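Local coordinates for protein fructokinase (PDB 3LJS) that probably phosphorylates fructose with ATP, a sugar-kinase reaction of the PfkB type, at residues 114-127 against 142-156. Sequence-based numbering, arbitrary orientation.
Sequences DLLFRVEHFQDASF and DADIAEVTFEGMRRA
Val-148 sits in the middle of the contact, its two methyls dividing the work. CG1 meets the edge of the Phe-117 ring, 3.7 Å from CD2, and also touches CE2 of Phe-122; CG2 packs against the backbone of residues 117-119. One turn earlier, Ile-145 pushes CD1 among the carbonyl oxygens of Asp-114, Leu-115 and Phe-117, while its CG2 meets Leu-115 CD1. One turn later, Gly-152 lets the Phe-122 ring close on the helix backbone, CZ lying 3.8 Å from Gly-152 CA. Further along, the Phe-127 ring is roofed by the aliphatic part of Arg-155: Arg-155 CG stands 4.0 Å from the ring centroid, 3° off the normal, a CH-pi contact. A chi1 of -165° turns the Arg-155 chain away from its own backbone N and over that face; it then bends at chi3, and NH2 reaches Val-119 CG1. In the ribokinase-like fold, helix 143-158 connects parallel strands 130-136 and 162-166 of the central sheet; residues 114-123 run along it, and helix 124-129, which begins with the segment's last four residues, leads into the first of these strands. Phe-10, at the end of strand 6-10 next to 130-136 in the sheet, meets the Phe-117 ring edge-to-face. Polar groups hold both ends. Arg-118 lays its guanidinium over Asp-144 CB, with a long salt bridge from NH2 to Asp-144 OD1 (3.5 Å); NH1 donates to Leu-115 O (2.9 Å) and Phe-117 O. A water joins Leu-115 O, Arg-118 NH2 and Asp-142 OD1, while Asp-142 OD2 caps the helix by accepting from Ile-145 N (2.8 Å). At the far end Glu-151 OE2 steadies Arg-155 NH2 through a salt bridge (3.1 Å), and a second water links Arg-155 NH1 to Val-119 O.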
loop_
_atom_site.group_PDB
_atom_site.type_symbol
_atom_site.label_atom_id
_atom_site.label_comp_id
_atom_site.label_asym_id
_atom_site.label_seq_id
_atom_site.Cartn_x
_atom_site.Cartn_y
_atom_site.Cartn_z
ATOM N N ASP B 114 1.712 -4.364 -11.954
ATOM C CA ASP B 114 0.986 -5.127 -12.973
ATOM C C ASP B 114 0.436 -4.275 -14.118
ATOM O O ASP B 114 0.225 -4.774 -15.227
ATOM C CB ASP B 114 -0.149 -5.949 -12.337
ATOM C CG ASP B 114 -1.358 -5.108 -11.978
ATOM O OD1 ASP B 114 -1.397 -4.529 -10.867
ATOM O OD2 ASP B 114 -2.280 -5.023 -12.817
ATOM N N LEU B 115 0.215 -2.991 -13.850
ATOM C CA LEU B 115 -0.306 -2.066 -14.859
ATOM C C LEU B 115 0.736 -1.656 -15.903
ATOM O O LEU B 115 0.393 -1.072 -16.928
ATOM C CB LEU B 115 -0.822 -0.788 -14.189
ATOM C CG LEU B 115 -2.284 -0.590 -13.775
ATOM C CD1 LEU B 115 -3.145 -1.751 -14.202
ATOM C CD2 LEU B 115 -2.339 -0.377 -12.281
ATOM N N LEU B 116 2.002 -1.964 -15.642
ATOM C CA LEU B 116 3.081 -1.569 -16.546
ATOM C C LEU B 116 3.514 -2.605 -17.576
ATOM O O LEU B 116 4.476 -2.387 -18.314
ATOM C CB LEU B 116 4.289 -1.113 -15.720
ATOM C CG LEU B 116 4.412 0.373 -15.338
ATOM C CD1 LEU B 116 3.077 1.078 -15.368
ATOM C CD2 LEU B 116 5.053 0.470 -13.965
ATOM N N PHE B 117 2.813 -3.732 -17.631
ATOM C CA PHE B 117 3.141 -4.761 -18.612
ATOM C C PHE B 117 2.806 -4.169 -19.984
ATOM O O PHE B 117 1.745 -3.581 -20.165
ATOM C CB PHE B 117 2.290 -6.014 -18.372
ATOM C CG PHE B 117 2.722 -7.211 -19.178
ATOM C CD1 PHE B 117 3.466 -8.231 -18.588
ATOM C CD2 PHE B 117 2.384 -7.323 -20.526
ATOM C CE1 PHE B 117 3.864 -9.351 -19.328
ATOM C CE2 PHE B 117 2.779 -8.436 -21.275
ATOM C CZ PHE B 117 3.519 -9.452 -20.673
ATOM N N ARG B 118 3.712 -4.306 -20.945
ATOM C CA ARG B 118 3.470 -3.777 -22.285
ATOM C C ARG B 118 3.610 -4.889 -23.315
ATOM O O ARG B 118 4.178 -5.942 -23.022
ATOM C CB ARG B 118 4.440 -2.623 -22.593
ATOM C CG ARG B 118 4.164 -1.353 -21.769
ATOM C CD ARG B 118 2.773 -0.776 -22.066
ATOM N NE ARG B 118 2.428 0.347 -21.191
ATOM C CZ ARG B 118 1.697 0.255 -20.081
ATOM N NH1 ARG B 118 1.202 -0.917 -19.683
ATOM N NH2 ARG B 118 1.474 1.341 -19.350
ATOM N N VAL B 119 3.089 -4.658 -24.516
ATOM C CA VAL B 119 3.132 -5.671 -25.567
ATOM C C VAL B 119 4.519 -6.261 -25.786
ATOM O O VAL B 119 4.652 -7.449 -26.083
ATOM C CB VAL B 119 2.585 -5.110 -26.898
ATOM C CG1 VAL B 119 2.745 -6.141 -28.005
ATOM C CG2 VAL B 119 1.109 -4.756 -26.730
ATOM N N GLU B 120 5.550 -5.436 -25.626
ATOM C CA GLU B 120 6.932 -5.882 -25.799
ATOM C C GLU B 120 7.318 -6.964 -24.785
ATOM O O GLU B 120 8.299 -7.684 -24.983
ATOM C CB GLU B 120 7.882 -4.691 -25.641
ATOM C CG GLU B 120 7.928 -4.153 -24.216
ATOM C CD GLU B 120 8.483 -2.744 -24.126
ATOM O OE1 GLU B 120 7.878 -1.829 -24.722
ATOM O OE2 GLU B 120 9.518 -2.551 -23.453
ATOM N N HIS B 121 6.554 -7.080 -23.700
ATOM C CA HIS B 121 6.861 -8.071 -22.666
ATOM C C HIS B 121 6.343 -9.474 -22.966
ATOM O O HIS B 121 6.715 -10.433 -22.286
ATOM C CB HIS B 121 6.335 -7.604 -21.301
ATOM C CG HIS B 121 6.955 -6.328 -20.821
ATOM N ND1 HIS B 121 8.314 -6.186 -20.627
ATOM C CD2 HIS B 121 6.408 -5.124 -20.532
ATOM C CE1 HIS B 121 8.576 -4.948 -20.245
ATOM N NE2 HIS B 121 7.437 -4.283 -20.180
ATOM N N PHE B 122 5.482 -9.599 -23.973
ATOM C CA PHE B 122 4.957 -10.912 -24.353
ATOM C C PHE B 122 6.083 -11.704 -25.002
ATOM O O PHE B 122 6.981 -11.124 -25.611
ATOM C CB PHE B 122 3.815 -10.785 -25.365
ATOM C CG PHE B 122 2.493 -10.429 -24.756
ATOM C CD1 PHE B 122 1.971 -11.178 -23.710
ATOM C CD2 PHE B 122 1.747 -9.373 -25.263
ATOM C CE1 PHE B 122 0.720 -10.886 -23.180
ATOM C CE2 PHE B 122 0.494 -9.072 -24.740
ATOM C CZ PHE B 122 -0.017 -9.833 -23.696
ATOM N N GLN B 123 6.030 -13.024 -24.872
ATOM C CA GLN B 123 7.041 -13.898 -25.457
ATOM C C GLN B 123 6.378 -14.860 -26.441
ATOM O O GLN B 123 5.384 -15.514 -26.115
ATOM C CB GLN B 123 7.742 -14.680 -24.355
ATOM C CG GLN B 123 8.572 -13.817 -23.436
ATOM C CD GLN B 123 8.939 -14.538 -22.164
ATOM O OE1 GLN B 123 9.327 -15.706 -22.191
ATOM N NE2 GLN B 123 8.826 -13.846 -21.037
ATOM N N ASP B 124 6.930 -14.948 -27.645
ATOM C CA ASP B 124 6.364 -15.819 -28.665
ATOM C C ASP B 124 6.215 -17.269 -28.212
ATOM O O ASP B 124 5.260 -17.937 -28.592
ATOM C CB ASP B 124 7.199 -15.740 -29.947
ATOM C CG ASP B 124 7.053 -14.397 -30.650
ATOM O OD1 ASP B 124 6.352 -13.516 -30.105
ATOM O OD2 ASP B 124 7.635 -14.217 -31.743
ATOM N N ALA B 125 7.145 -17.748 -27.393
ATOM C CA ALA B 125 7.088 -19.124 -26.902
ATOM C C ALA B 125 5.824 -19.386 -26.070
ATOM O O ALA B 125 5.301 -20.502 -26.063
ATOM C CB ALA B 125 8.332 -19.438 -26.079
ATOM N N SER B 126 5.346 -18.360 -25.368
ATOM C CA SER B 126 4.138 -18.473 -24.546
ATOM C C SER B 126 2.924 -18.789 -25.415
ATOM O O SER B 126 2.152 -19.700 -25.116
ATOM C CB SER B 126 3.869 -17.161 -23.796
ATOM O OG SER B 126 4.893 -16.880 -22.862
ATOM N N PHE B 127 2.757 -18.020 -26.484
ATOM C CA PHE B 127 1.635 -18.206 -27.396
ATOM C C PHE B 127 1.769 -19.462 -28.257
ATOM O O PHE B 127 0.770 -20.082 -28.613
ATOM C CB PHE B 127 1.475 -16.962 -28.277
ATOM C CG PHE B 127 1.025 -15.742 -27.517
ATOM C CD1 PHE B 127 -0.322 -15.555 -27.213
ATOM C CD2 PHE B 127 1.952 -14.807 -27.060
ATOM C CE1 PHE B 127 -0.746 -14.453 -26.462
ATOM C CE2 PHE B 127 1.538 -13.699 -26.303
ATOM C CZ PHE B 127 0.185 -13.524 -26.005
ATOM N N ASP B 142 -6.971 1.048 -17.391
ATOM C CA ASP B 142 -6.435 2.258 -18.009
ATOM C C ASP B 142 -6.197 1.922 -19.480
ATOM O O ASP B 142 -6.105 0.743 -19.840
ATOM C CB ASP B 142 -5.163 2.763 -17.284
ATOM C CG ASP B 142 -3.885 2.076 -17.734
ATOM O OD1 ASP B 142 -2.943 2.028 -16.914
ATOM O OD2 ASP B 142 -3.793 1.612 -18.888
ATOM N N ALA B 143 -6.126 2.946 -20.327
ATOM C CA ALA B 143 -5.956 2.761 -21.766
ATOM C C ALA B 143 -4.793 1.883 -22.209
ATOM O O ALA B 143 -4.959 1.031 -23.085
ATOM C CB ALA B 143 -5.859 4.128 -22.456
ATOM N N ASP B 144 -3.620 2.094 -21.623
ATOM C CA ASP B 144 -2.436 1.325 -21.996
ATOM C C ASP B 144 -2.527 -0.169 -21.686
ATOM O O ASP B 144 -2.277 -1.005 -22.555
ATOM C CB ASP B 144 -1.193 1.905 -21.316
ATOM C CG ASP B 144 -0.799 3.268 -21.872
ATOM O OD1 ASP B 144 0.166 3.859 -21.348
ATOM O OD2 ASP B 144 -1.443 3.746 -22.830
ATOM N N ILE B 145 -2.877 -0.510 -20.452
ATOM C CA ILE B 145 -2.968 -1.913 -20.083
ATOM C C ILE B 145 -4.113 -2.605 -20.835
ATOM O O ILE B 145 -4.007 -3.776 -21.203
ATOM C CB ILE B 145 -3.125 -2.072 -18.547
ATOM C CG1 ILE B 145 -2.868 -3.527 -18.147
ATOM C CG2 ILE B 145 -4.504 -1.612 -18.102
ATOM C CD1 ILE B 145 -1.446 -4.001 -18.440
ATOM N N ALA B 146 -5.195 -1.878 -21.089
ATOM C CA ALA B 146 -6.327 -2.443 -21.819
ATOM C C ALA B 146 -5.907 -2.866 -23.226
ATOM O O ALA B 146 -6.254 -3.955 -23.686
ATOM C CB ALA B 146 -7.461 -1.427 -21.901
ATOM N N GLU B 147 -5.163 -2.001 -23.912
ATOM C CA GLU B 147 -4.705 -2.303 -25.261
ATOM C C GLU B 147 -3.790 -3.522 -25.247
ATOM O O GLU B 147 -3.816 -4.337 -26.168
ATOM C CB GLU B 147 -3.968 -1.102 -25.867
ATOM C CG GLU B 147 -3.249 -1.425 -27.180
ATOM C CD GLU B 147 -4.188 -1.890 -28.290
ATOM O OE1 GLU B 147 -3.686 -2.461 -29.283
ATOM O OE2 GLU B 147 -5.417 -1.679 -28.182
ATOM N N VAL B 148 -2.975 -3.640 -24.204
ATOM C CA VAL B 148 -2.075 -4.784 -24.066
ATOM C C VAL B 148 -2.911 -6.066 -23.923
ATOM O O VAL B 148 -2.595 -7.101 -24.521
ATOM C CB VAL B 148 -1.158 -4.619 -22.826
ATOM C CG1 VAL B 148 -0.412 -5.913 -22.544
ATOM C CG2 VAL B 148 -0.155 -3.478 -23.067
ATOM N N THR B 149 -3.989 -5.989 -23.145
ATOM C CA THR B 149 -4.854 -7.147 -22.948
ATOM C C THR B 149 -5.532 -7.524 -24.277
ATOM O O THR B 149 -5.578 -8.700 -24.643
ATOM C CB THR B 149 -5.937 -6.876 -21.859
ATOM O OG1 THR B 149 -5.304 -6.457 -20.641
ATOM C CG2 THR B 149 -6.746 -8.144 -21.568
ATOM N N PHE B 150 -6.036 -6.534 -25.009
ATOM C CA PHE B 150 -6.692 -6.820 -26.280
ATOM C C PHE B 150 -5.708 -7.460 -27.257
ATOM O O PHE B 150 -6.046 -8.428 -27.936
ATOM C CB PHE B 150 -7.278 -5.546 -26.900
ATOM C CG PHE B 150 -8.281 -4.839 -26.023
ATOM C CD1 PHE B 150 -9.215 -5.558 -25.280
ATOM C CD2 PHE B 150 -8.319 -3.447 -25.975
ATOM C CE1 PHE B 150 -10.176 -4.903 -24.501
ATOM C CE2 PHE B 150 -9.277 -2.779 -25.200
ATOM C CZ PHE B 150 -10.205 -3.508 -24.464
ATOM N N GLU B 151 -4.488 -6.926 -27.315
ATOM C CA GLU B 151 -3.462 -7.453 -28.208
ATOM C C GLU B 151 -3.130 -8.893 -27.836
ATOM O O GLU B 151 -2.907 -9.734 -28.708
ATOM C CB GLU B 151 -2.200 -6.583 -28.144
ATOM C CG GLU B 151 -1.071 -7.001 -29.084
ATOM C CD GLU B 151 -1.494 -7.090 -30.557
ATOM O OE1 GLU B 151 -2.452 -6.398 -30.964
ATOM O OE2 GLU B 151 -0.848 -7.849 -31.316
ATOM N N GLY B 152 -3.092 -9.170 -26.536
ATOM C CA GLY B 152 -2.821 -10.524 -26.094
ATOM C C GLY B 152 -3.928 -11.462 -26.555
ATOM O O GLY B 152 -3.664 -12.586 -26.992
HETATM N N MSE B 153 -5.174 -11.005 -26.459
HETATM C CA MSE B 153 -6.308 -11.818 -26.882
HETATM C C MSE B 153 -6.277 -12.043 -28.393
HETATM O O MSE B 153 -6.589 -13.138 -28.866
HETATM C CB MSE B 153 -7.626 -11.148 -26.485
HETATM C CG MSE B 153 -7.837 -11.004 -24.981
HETATM SE SE MSE B 153 -9.450 -9.985 -24.551
HETATM C CE MSE B 153 -10.686 -11.439 -24.267
ATOM N N ARG B 154 -5.902 -11.013 -29.153
ATOM C CA ARG B 154 -5.834 -11.138 -30.608
ATOM C C ARG B 154 -4.681 -12.048 -31.026
ATOM O O ARG B 154 -4.795 -12.829 -31.974
ATOM C CB ARG B 154 -5.673 -9.759 -31.268
ATOM C CG ARG B 154 -6.919 -8.878 -31.180
ATOM C CD ARG B 154 -6.744 -7.557 -31.937
ATOM N NE ARG B 154 -5.665 -6.741 -31.387
ATOM C CZ ARG B 154 -5.842 -5.572 -30.778
ATOM N NH1 ARG B 154 -7.064 -5.070 -30.640
ATOM N NH2 ARG B 154 -4.795 -4.906 -30.302
ATOM N N ARG B 155 -3.567 -11.939 -30.313
ATOM C CA ARG B 155 -2.394 -12.751 -30.603
ATOM C C ARG B 155 -2.706 -14.219 -30.272
ATOM O O ARG B 155 -2.357 -15.132 -31.019
ATOM C CB ARG B 155 -1.207 -12.239 -29.773
ATOM C CG ARG B 155 0.152 -12.732 -30.226
ATOM C CD ARG B 155 1.274 -11.881 -29.627
ATOM N NE ARG B 155 1.226 -10.493 -30.092
ATOM C CZ ARG B 155 2.155 -9.576 -29.825
ATOM N NH1 ARG B 155 3.216 -9.891 -29.089
ATOM N NH2 ARG B 155 2.029 -8.342 -30.302
ATOM N N ALA B 156 -3.381 -14.435 -29.150
ATOM C CA ALA B 156 -3.743 -15.782 -28.730
ATOM C C ALA B 156 -4.607 -16.455 -29.794
ATOM O O ALA B 156 -4.345 -17.586 -30.195
ATOM C CB ALA B 156 -4.496 -15.729 -27.397
HETATM O O HOH W 1 -0.497 1.520 -17.183
HETATM O O HOH W 2 5.748 -8.609 -28.226
#